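Local coordinates for protein ATP-dependent CLP protease, putative (Plasmodium falciparum, PDB 2F6I) that probably cleaves proteins to small peptides as the serine peptidase of an ATP-dependent Clp protease, of which this chain is the catalytic domain, at residues D90-I95 with S112-S117. Numbering follows the deposited sequence.
Sequences DIFNYI and SVILAS
The ring of Phe92 overlaps the CG2 methyl of Ile114, joining the last turns of two neighbouring helices of the ClpP (peptidase S14) fold. Helices 82-94 and 109-116 both pack on the parallel sheet of that fold, and strand 71-77 lies against the two side chains, through Ile73 for Phe92 and Ile75 for Ile114. The CA atoms of Phe92 and Ser117, the nearest pair, are 8.3 Å apart, and the long, flat side chain of Phe92 spans the distance between the helices. Its far end does most of the touching: CZ lies 3.4 Å from Ile114 CG2 and CE2 3.8 Å from the same methyl, while the two side chains cross at about a right angle. Beta-branching suits Ile114 to this place, because CG2, anti to the backbone N, meets the ring while CG1 lies anti to the carbonyl carbon. Leu60 of helix 50-66 also packs on Phe92, so the ring is buried among aliphatic groups. Ser117, just past the end of its helix, is small enough to sit beside the ring, and its hydroxyl, 3.8 Å from Phe92 CD2, approaches the ring obliquely without bonding to it. With chi1 at 60°, OG turns back along its own chain and gives its proton to a carbonyl of the last turn, so the polar group beside the aromatic ring is satisfied. That acceptor, Ile114 O, is gripped twice from one face of its plane, by Ser117 N at 3.1 Å and by Ser117 OG at 2.7 Å. The hydroxyl oxygen of Ser117 stands tilted 28° from the plane of that carbonyl.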
loop_
_atom_site.group_PDB
_atom_site.type_symbol
_atom_site.label_atom_id
_atom_site.label_comp_id
_atom_site.label_asym_id
_atom_site.label_seq_id
_atom_site.Cartn_x
_atom_site.Cartn_y
_atom_site.Cartn_z
ATOM N N ASP C 90 28.551 29.833 6.263
ATOM C CA ASP C 90 28.437 31.216 6.715
ATOM C C ASP C 90 28.632 31.289 8.224
ATOM O O ASP C 90 29.402 32.115 8.719
ATOM C CB ASP C 90 27.067 31.809 6.360
ATOM C CG ASP C 90 27.014 32.368 4.950
ATOM O OD1 ASP C 90 28.076 32.761 4.424
ATOM O OD2 ASP C 90 25.907 32.433 4.375
ATOM N N ILE C 91 27.927 30.425 8.947
ATOM C CA ILE C 91 28.016 30.386 10.399
ATOM C C ILE C 91 29.449 30.078 10.817
ATOM O O ILE C 91 29.974 30.665 11.763
ATOM C CB ILE C 91 27.062 29.315 10.987
ATOM C CG1 ILE C 91 25.611 29.677 10.655
ATOM C CG2 ILE C 91 27.237 29.215 12.496
ATOM C CD1 ILE C 91 25.180 31.038 11.177
ATOM N N PHE C 92 30.074 29.154 10.097
ATOM C CA PHE C 92 31.449 28.759 10.368
ATOM C C PHE C 92 32.350 29.979 10.452
ATOM O O PHE C 92 33.093 30.154 11.416
ATOM C CB PHE C 92 31.961 27.852 9.250
ATOM C CG PHE C 92 32.145 26.424 9.658
ATOM C CD1 PHE C 92 31.076 25.682 10.148
ATOM C CD2 PHE C 92 33.388 25.811 9.527
ATOM C CE1 PHE C 92 31.241 24.343 10.503
ATOM C CE2 PHE C 92 33.565 24.475 9.877
ATOM C CZ PHE C 92 32.486 23.740 10.366
ATOM N N ASN C 93 32.274 30.821 9.428
ATOM C CA ASN C 93 33.098 32.019 9.350
ATOM C C ASN C 93 32.512 33.233 10.059
ATOM O O ASN C 93 33.115 34.305 10.067
ATOM C CB ASN C 93 33.376 32.348 7.885
ATOM C CG ASN C 93 34.218 31.289 7.207
ATOM O OD1 ASN C 93 35.391 31.106 7.537
ATOM N ND2 ASN C 93 33.620 30.574 6.263
ATOM N N TYR C 94 31.339 33.064 10.655
ATOM C CA TYR C 94 30.698 34.156 11.373
ATOM C C TYR C 94 31.201 34.177 12.819
ATOM O O TYR C 94 31.514 35.236 13.365
ATOM C CB TYR C 94 29.178 33.979 11.365
ATOM C CG TYR C 94 28.418 35.066 12.096
ATOM C CD1 TYR C 94 27.178 34.800 12.678
ATOM C CD2 TYR C 94 28.930 36.360 12.200
ATOM C CE1 TYR C 94 26.467 35.794 13.346
ATOM C CE2 TYR C 94 28.226 37.362 12.867
ATOM C CZ TYR C 94 26.997 37.070 13.437
ATOM O OH TYR C 94 26.301 38.051 14.103
ATOM N N ILE C 95 31.285 32.999 13.428
ATOM C CA ILE C 95 31.736 32.889 14.808
ATOM C C ILE C 95 33.220 33.215 14.963
ATOM O O ILE C 95 33.999 33.090 14.019
ATOM C CB ILE C 95 31.463 31.475 15.376
ATOM C CG1 ILE C 95 32.254 30.427 14.595
ATOM C CG2 ILE C 95 29.977 31.167 15.291
ATOM C CD1 ILE C 95 32.141 29.028 15.161
ATOM N N SER C 112 32.676 17.989 2.177
ATOM C CA SER C 112 34.079 18.126 1.809
ATOM C C SER C 112 34.503 19.586 1.901
ATOM O O SER C 112 35.604 19.892 2.359
ATOM C CB SER C 112 34.305 17.616 0.383
ATOM O OG SER C 112 34.137 16.210 0.310
ATOM N N VAL C 113 33.625 20.485 1.467
ATOM C CA VAL C 113 33.919 21.912 1.513
ATOM C C VAL C 113 34.050 22.382 2.959
ATOM O O VAL C 113 34.956 23.150 3.291
ATOM C CB VAL C 113 32.818 22.735 0.822
ATOM C CG1 VAL C 113 33.149 24.213 0.911
ATOM C CG2 VAL C 113 32.684 22.307 -0.634
ATOM N N ILE C 114 33.141 21.924 3.815
ATOM C CA ILE C 114 33.179 22.295 5.225
ATOM C C ILE C 114 34.486 21.783 5.819
ATOM O O ILE C 114 35.139 22.472 6.603
ATOM C CB ILE C 114 31.991 21.684 5.999
ATOM C CG1 ILE C 114 30.683 22.313 5.514
ATOM C CG2 ILE C 114 32.168 21.907 7.494
ATOM C CD1 ILE C 114 29.439 21.701 6.130
ATOM N N LEU C 115 34.861 20.566 5.438
ATOM C CA LEU C 115 36.101 19.966 5.911
ATOM C C LEU C 115 37.266 20.873 5.520
ATOM O O LEU C 115 38.138 21.168 6.335
ATOM C CB LEU C 115 36.284 18.585 5.273
ATOM C CG LEU C 115 37.632 17.874 5.432
ATOM C CD1 LEU C 115 37.911 17.573 6.899
ATOM C CD2 LEU C 115 37.613 16.589 4.615
ATOM N N ALA C 116 37.254 21.324 4.268
ATOM C CA ALA C 116 38.310 22.178 3.733
ATOM C C ALA C 116 38.330 23.603 4.286
ATOM O O ALA C 116 39.340 24.299 4.172
ATOM C CB ALA C 116 38.213 22.215 2.214
ATOM N N SER C 117 37.228 24.041 4.884
ATOM C CA SER C 117 37.172 25.393 5.427
ATOM C C SER C 117 37.704 25.491 6.851
ATOM O O SER C 117 37.656 26.556 7.463
ATOM C CB SER C 117 35.740 25.925 5.382
ATOM O OG SER C 117 34.875 25.110 6.149
#